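Local structure of putative C39-like peptidase (Bacillus anthracis, 3ERV) at residues M69-F80 with E91-T99. The protein is a putative C39-like member of the papain-like peptidase clan, and probably cleaves peptide bonds with a catalytic cysteine. Sequence-based numbering, arbitrary orientation.
Sequences MKLANEIKKVDF and EGFVGNIYT. With EDO (1,2-ethanediol), chain B.
Lys-77 and Val-78 run parallel to Phe-93 and Val-94 at one margin of a small mixed sheet, a worked example of backbone pairing extended by side-chain packing onto a preceding helix. In this peptidase Phe-93 and Ile-97 join the element to helix 50-61, touching Glu-51 and Val-52 respectively. Three backbone bonds set the register. Phe-93 N donates to Lys-76 O (2.6 Å), Val-78 N reaches Phe-93 O with an almost straight N-H...O angle of 172°, and Gly-95 N closes on Val-78 O at 3.0 Å.

The apolar contacts form two groups, one on the face bearing Val-78 and Val-94 and one beside the helix. In the first, the CG2 methyls of the two valines meet at 3.7 Å, while Val-94 CG1 packs against CA and CD1 of Phe-80. In the second, Ile-97 has CG1 anti to the backbone N (chi1 -164°) and its chain extended beyond, and CD1 meets Ala-72 CB at 3.8 Å; Ile-75 CG2 touches both that CD1 and Phe-93 CB. Met-69 CE lies at the edge of the Tyr-98 ring, one face of which carries Ile-97 CG2 over its centre.

Three waters bridge the segments. The Tyr-98 hydroxyl is linked through one to Met-69 O and through another to Asn-73 ND2; the third connects Lys-76 NZ with Glu-91 O. Lys-77 ties the strand to the C-terminal end of its own helix: its chain runs past an ethanediol, probably from the crystallisation liquor, with CD 3.3 Å from O1, and the bend at chi4 (64°) then turns NZ toward Ala-72 O and Ile-75 O, each accepting at 2.9 Å.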
ATOM      1  N   MET A  69       9.850  11.237  -2.219  1.00 43.20           N
ATOM      2  CA  MET A  69       9.578  12.619  -1.819  1.00 41.95           C
ATOM      3  C   MET A  69       8.653  13.324  -2.814  1.00 41.94           C
ATOM      4  O   MET A  69       7.780  14.129  -2.444  1.00 41.33           O
ATOM      5  CB  MET A  69      10.894  13.430  -1.650  1.00 41.43           C
ATOM      6  CG  MET A  69      11.932  12.798  -0.621  1.00 42.63           C
ATOM      7  SD  MET A  69      11.167  12.639   1.004  1.00 36.91           S
ATOM      8  CE  MET A  69      10.585  14.347   1.226  1.00 41.31           C
ATOM      9  N   LYS A  70       8.843  13.051  -4.097  1.00 40.73           N
ATOM     10  CA  LYS A  70       7.953  13.650  -5.088  1.00 41.32           C
ATOM     11  C   LYS A  70       6.544  13.081  -4.917  1.00 39.44           C
ATOM     12  O   LYS A  70       5.552  13.788  -4.977  1.00 38.43           O
ATOM     13  CB  LYS A  70       8.486  13.404  -6.518  1.00 41.76           C
ATOM     14  CG  LYS A  70       7.618  14.043  -7.610  1.00 45.84           C
ATOM     15  CD  LYS A  70       8.534  14.701  -8.693  1.00 55.62           C
ATOM     16  CE  LYS A  70       7.773  15.302  -9.890  1.00 57.71           C
ATOM     17  NZ  LYS A  70       7.076  14.263 -10.711  1.00 60.80           N
ATOM     18  N   LEU A  71       6.455  11.783  -4.669  1.00 39.42           N
ATOM     19  CA  LEU A  71       5.152  11.146  -4.511  1.00 39.69           C
ATOM     20  C   LEU A  71       4.458  11.635  -3.229  1.00 39.77           C
ATOM     21  O   LEU A  71       3.201  11.777  -3.183  1.00 38.17           O
ATOM     22  CB  LEU A  71       5.285   9.605  -4.491  1.00 39.53           C
ATOM     23  CG  LEU A  71       5.813   9.027  -5.821  1.00 41.89           C
ATOM     24  CD1 LEU A  71       5.922   7.519  -5.684  1.00 42.06           C
ATOM     25  CD2 LEU A  71       4.879   9.376  -7.001  1.00 39.47           C
ATOM     26  N   ALA A  72       5.275  11.859  -2.196  1.00 38.81           N
ATOM     27  CA  ALA A  72       4.751  12.376  -0.936  1.00 38.30           C
ATOM     28  C   ALA A  72       4.162  13.786  -1.102  1.00 39.05           C
ATOM     29  O   ALA A  72       3.191  14.142  -0.424  1.00 40.42           O
ATOM     30  CB  ALA A  72       5.810  12.385   0.114  1.00 37.55           C
ATOM     31  N   ASN A  73       4.741  14.600  -1.980  1.00 38.93           N
ATOM     32  CA  ASN A  73       4.171  15.896  -2.193  1.00 39.07           C
ATOM     33  C   ASN A  73       2.933  15.816  -3.083  1.00 39.78           C
ATOM     34  O   ASN A  73       2.009  16.609  -2.939  1.00 39.77           O
ATOM     35  CB  ASN A  73       5.204  16.852  -2.791  1.00 39.86           C
ATOM     36  CG  ASN A  73       4.661  18.245  -2.921  1.00 42.04           C
ATOM     37  OD1 ASN A  73       4.728  18.841  -3.968  1.00 45.89           O
ATOM     38  ND2 ASN A  73       4.094  18.760  -1.837  1.00 46.38           N
ATOM     39  N   GLU A  74       2.921  14.861  -4.011  1.00 39.44           N
ATOM     40  CA  GLU A  74       1.865  14.777  -5.026  1.00 40.59           C
ATOM     41  C   GLU A  74       0.588  14.068  -4.620  1.00 40.42           C
ATOM     42  O   GLU A  74      -0.451  14.302  -5.206  1.00 39.06           O
ATOM     43  CB  GLU A  74       2.426  14.188  -6.334  1.00 41.13           C
ATOM     44  CG  GLU A  74       3.368  15.205  -7.050  1.00 44.33           C
ATOM     45  CD  GLU A  74       4.103  14.568  -8.233  1.00 53.67           C
ATOM     46  OE1 GLU A  74       4.041  13.320  -8.383  1.00 52.29           O
ATOM     47  OE2 GLU A  74       4.752  15.320  -9.016  1.00 59.71           O
ATOM     48  N   ILE A  75       0.677  13.173  -3.642  1.00 40.01           N
ATOM     49  CA  ILE A  75      -0.478  12.461  -3.179  1.00 40.92           C
ATOM     50  C   ILE A  75      -1.520  13.462  -2.715  1.00 41.52           C
ATOM     51  O   ILE A  75      -1.197  14.450  -2.068  1.00 40.86           O
ATOM     52  CB  ILE A  75      -0.155  11.431  -2.057  1.00 41.52           C
ATOM     53  CG1 ILE A  75      -1.401  10.611  -1.745  1.00 42.59           C
ATOM     54  CG2 ILE A  75       0.289  12.114  -0.792  1.00 40.57           C
ATOM     55  CD1 ILE A  75      -1.674   9.521  -2.677  1.00 41.45           C
ATOM     56  N   LYS A  76      -2.770  13.228  -3.097  1.00 42.20           N
ATOM     57  CA  LYS A  76      -3.859  14.108  -2.660  1.00 43.88           C
ATOM     58  C   LYS A  76      -3.957  14.020  -1.123  1.00 44.35           C
ATOM     59  O   LYS A  76      -3.816  12.933  -0.528  1.00 43.31           O
ATOM     60  CB  LYS A  76      -5.143  13.675  -3.347  1.00 44.87           C
ATOM     61  CG  LYS A  76      -6.439  14.395  -2.877  1.00 51.86           C
ATOM     62  CD  LYS A  76      -7.627  13.962  -3.759  1.00 59.71           C
ATOM     63  CE  LYS A  76      -8.900  14.812  -3.529  1.00 62.80           C
ATOM     64  NZ  LYS A  76      -9.892  14.565  -4.642  1.00 63.12           N
ATOM     65  N   LYS A  77      -4.145  15.157  -0.480  1.00 44.27           N
ATOM     66  CA  LYS A  77      -4.224  15.186   0.974  1.00 45.43           C
ATOM     67  C   LYS A  77      -5.562  15.701   1.485  1.00 46.09           C
ATOM     68  O   LYS A  77      -6.180  16.561   0.843  1.00 45.41           O
ATOM     69  CB  LYS A  77      -3.095  16.091   1.512  1.00 45.33           C
ATOM     70  CG  LYS A  77      -1.738  15.510   1.015  1.00 44.28           C
ATOM     71  CD  LYS A  77      -0.542  15.947   1.714  1.00 42.93           C
ATOM     72  CE  LYS A  77       0.663  15.280   1.039  1.00 39.93           C
ATOM     73  NZ  LYS A  77       0.779  15.781  -0.404  1.00 38.11           N
ATOM     74  N   VAL A  78      -5.964  15.214   2.657  1.00 45.77           N
ATOM     75  CA  VAL A  78      -7.091  15.788   3.396  1.00 46.04           C
ATOM     76  C   VAL A  78      -6.699  16.114   4.828  1.00 46.19           C
ATOM     77  O   VAL A  78      -5.810  15.504   5.403  1.00 46.12           O
ATOM     78  CB  VAL A  78      -8.339  14.872   3.365  1.00 45.48           C
ATOM     79  CG1 VAL A  78      -8.833  14.681   1.947  1.00 43.43           C
ATOM     80  CG2 VAL A  78      -8.055  13.497   4.022  1.00 44.81           C
ATOM     81  N   ASP A  79      -7.342  17.109   5.411  1.00 47.30           N
ATOM     82  CA  ASP A  79      -7.051  17.450   6.789  1.00 48.27           C
ATOM     83  C   ASP A  79      -7.375  16.285   7.720  1.00 47.00           C
ATOM     84  O   ASP A  79      -8.339  15.565   7.477  1.00 47.03           O
ATOM     85  CB  ASP A  79      -7.854  18.660   7.209  1.00 48.48           C
ATOM     86  CG  ASP A  79      -7.287  19.918   6.676  1.00 53.59           C
ATOM     87  OD1 ASP A  79      -6.170  19.863   6.113  1.00 56.87           O
ATOM     88  OD2 ASP A  79      -7.945  20.962   6.811  1.00 56.65           O
ATOM     89  N   PHE A  80      -6.562  16.118   8.767  1.00 47.30           N
ATOM     90  CA  PHE A  80      -6.822  15.124   9.821  1.00 48.75           C
ATOM     91  C   PHE A  80      -8.216  15.323  10.490  1.00 49.05           C
ATOM     92  O   PHE A  80      -8.988  14.377  10.666  1.00 49.62           O
ATOM     93  CB  PHE A  80      -5.749  15.189  10.904  1.00 48.23           C
ATOM     94  CG  PHE A  80      -5.814  14.031  11.862  1.00 49.49           C
ATOM     95  CD1 PHE A  80      -5.300  12.792  11.505  1.00 48.34           C
ATOM     96  CD2 PHE A  80      -6.421  14.175  13.114  1.00 50.22           C
ATOM     97  CE1 PHE A  80      -5.372  11.718  12.392  1.00 51.16           C
ATOM     98  CE2 PHE A  80      -6.510  13.104  13.999  1.00 50.05           C
ATOM     99  CZ  PHE A  80      -5.976  11.879  13.652  1.00 48.65           C
ATOM    100  N   GLU A  91     -10.451   9.595   0.474  1.00 47.98           N
ATOM    101  CA  GLU A  91     -10.432  10.867  -0.257  1.00 48.78           C
ATOM    102  C   GLU A  91      -8.995  11.398  -0.510  1.00 47.70           C
ATOM    103  O   GLU A  91      -8.681  11.899  -1.583  1.00 47.42           O
ATOM    104  CB  GLU A  91     -11.281  11.906   0.430  1.00 48.66           C
ATOM    105  CG  GLU A  91     -11.721  12.988  -0.539  1.00 56.87           C
ATOM    106  CD  GLU A  91     -12.295  14.219   0.173  1.00 63.62           C
ATOM    107  OE1 GLU A  91     -12.886  14.040   1.274  1.00 68.84           O
ATOM    108  OE2 GLU A  91     -12.168  15.349  -0.371  1.00 64.51           O
ATOM    109  N   GLY A  92      -8.128  11.234   0.469  1.00 46.11           N
ATOM    110  CA  GLY A  92      -6.736  11.618   0.294  1.00 45.28           C
ATOM    111  C   GLY A  92      -5.917  11.073   1.446  1.00 45.20           C
ATOM    112  O   GLY A  92      -6.472  10.439   2.380  1.00 43.92           O
ATOM    113  N   PHE A  93      -4.607  11.351   1.418  1.00 43.78           N
ATOM    114  CA  PHE A  93      -3.790  11.059   2.577  1.00 42.57           C
ATOM    115  C   PHE A  93      -4.276  11.888   3.758  1.00 42.88           C
ATOM    116  O   PHE A  93      -4.387  13.111   3.665  1.00 42.72           O
ATOM    117  CB  PHE A  93      -2.279  11.309   2.312  1.00 42.09           C
ATOM    118  CG  PHE A  93      -1.417  10.879   3.439  1.00 40.50           C
ATOM    119  CD1 PHE A  93      -0.751   9.667   3.386  1.00 38.81           C
ATOM    120  CD2 PHE A  93      -1.313  11.670   4.600  1.00 41.17           C
ATOM    121  CE1 PHE A  93       0.061   9.244   4.485  1.00 40.66           C
ATOM    122  CE2 PHE A  93      -0.539  11.253   5.704  1.00 40.08           C
ATOM    123  CZ  PHE A  93       0.155  10.048   5.651  1.00 35.82           C
ATOM    124  N   VAL A  94      -4.523  11.240   4.895  1.00 42.42           N
ATOM    125  CA  VAL A  94      -5.131  11.957   6.050  1.00 41.69           C
ATOM    126  C   VAL A  94      -4.065  12.509   7.004  1.00 41.88           C
ATOM    127  O   VAL A  94      -3.361  11.734   7.705  1.00 40.68           O
ATOM    128  CB  VAL A  94      -6.145  11.055   6.883  1.00 42.24           C
ATOM    129  CG1 VAL A  94      -6.784  11.866   8.059  1.00 43.33           C
ATOM    130  CG2 VAL A  94      -7.226  10.476   6.006  1.00 40.24           C
ATOM    131  N   GLY A  95      -3.943  13.834   7.039  1.00 38.82           N
ATOM    132  CA  GLY A  95      -3.020  14.436   7.926  1.00 39.98           C
ATOM    133  C   GLY A  95      -1.592  14.477   7.402  1.00 40.00           C
ATOM    134  O   GLY A  95      -1.371  14.675   6.185  1.00 40.96           O
ATOM    135  N   ASN A  96      -0.639  14.283   8.308  1.00 40.07           N
ATOM    136  CA  ASN A  96       0.760  14.629   8.073  1.00 40.73           C
ATOM    137  C   ASN A  96       1.593  13.436   7.628  1.00 40.28           C
ATOM    138  O   ASN A  96       1.790  12.480   8.376  1.00 39.10           O
ATOM    139  CB  ASN A  96       1.344  15.288   9.323  1.00 41.70           C
ATOM    140  CG  ASN A  96       2.572  16.117   9.012  1.00 42.78           C
ATOM    141  OD1 ASN A  96       3.611  15.571   8.589  1.00 41.64           O
ATOM    142  ND2 ASN A  96       2.459  17.446   9.182  1.00 40.92           N
ATOM    143  N   ILE A  97       1.992  13.447   6.354  1.00 40.05           N
ATOM    144  CA  ILE A  97       2.815  12.387   5.798  1.00 39.45           C
ATOM    145  C   ILE A  97       4.291  12.420   6.306  1.00 39.47           C
ATOM    146  O   ILE A  97       4.966  11.396   6.319  1.00 39.17           O
ATOM    147  CB  ILE A  97       2.766  12.448   4.246  1.00 40.03           C
ATOM    148  CG1 ILE A  97       3.288  11.133   3.615  1.00 39.56           C
ATOM    149  CG2 ILE A  97       3.502  13.737   3.744  1.00 39.56           C
ATOM    150  CD1 ILE A  97       2.861  10.978   2.134  1.00 36.62           C
ATOM    151  N   TYR A  98       4.750  13.585   6.759  1.00 40.84           N
ATOM    152  CA  TYR A  98       6.157  13.835   7.029  1.00 42.76           C
ATOM    153  C   TYR A  98       6.572  13.517   8.470  1.00 43.81           C
ATOM    154  O   TYR A  98       7.632  12.898   8.710  1.00 44.05           O
ATOM    155  CB  TYR A  98       6.498  15.318   6.786  1.00 42.88           C
ATOM    156  CG  TYR A  98       6.352  15.739   5.351  1.00 44.64           C
ATOM    157  CD1 TYR A  98       7.187  15.210   4.361  1.00 43.18           C
ATOM    158  CD2 TYR A  98       5.369  16.661   4.968  1.00 43.59           C
ATOM    159  CE1 TYR A  98       7.034  15.581   3.026  1.00 42.13           C
ATOM    160  CE2 TYR A  98       5.230  17.041   3.634  1.00 44.72           C
ATOM    161  CZ  TYR A  98       6.053  16.481   2.671  1.00 41.64           C
ATOM    162  OH  TYR A  98       5.874  16.849   1.355  1.00 42.97           O
ATOM    163  N   THR A  99       5.771  13.979   9.428  1.00 44.59           N
ATOM    164  CA  THR A  99       6.211  13.891  10.839  1.00 46.55           C
ATOM    165  C   THR A  99       5.178  13.333  11.842  1.00 47.27           C
ATOM    166  O   THR A  99       4.045  13.800  11.890  1.00 47.10           O
ATOM    167  CB  THR A  99       6.781  15.227  11.365  1.00 46.54           C
ATOM    168  OG1 THR A  99       7.239  15.033  12.708  1.00 48.73           O
ATOM    169  CG2 THR A  99       5.729  16.346  11.356  1.00 43.49           C
TER
HETATM  170  C1  EDO B   1       1.685  16.579   4.656  1.00 54.22           C
HETATM  171  O1  EDO B   1       0.747  15.509   4.693  1.00 46.38           O
HETATM  172  C2  EDO B   1       1.100  17.902   5.065  1.00 52.86           C
HETATM  173  O2  EDO B   1       1.021  18.010   6.487  1.00 57.32           O
HETATM  174  O   HOH W   1       7.907  15.924  -0.339  1.00 43.45           O
HETATM  175  O   HOH W   2       3.444  17.814   0.934  1.00 44.93           O
HETATM  176  O   HOH W   3      -9.928  11.596  -3.854  1.00 62.39           O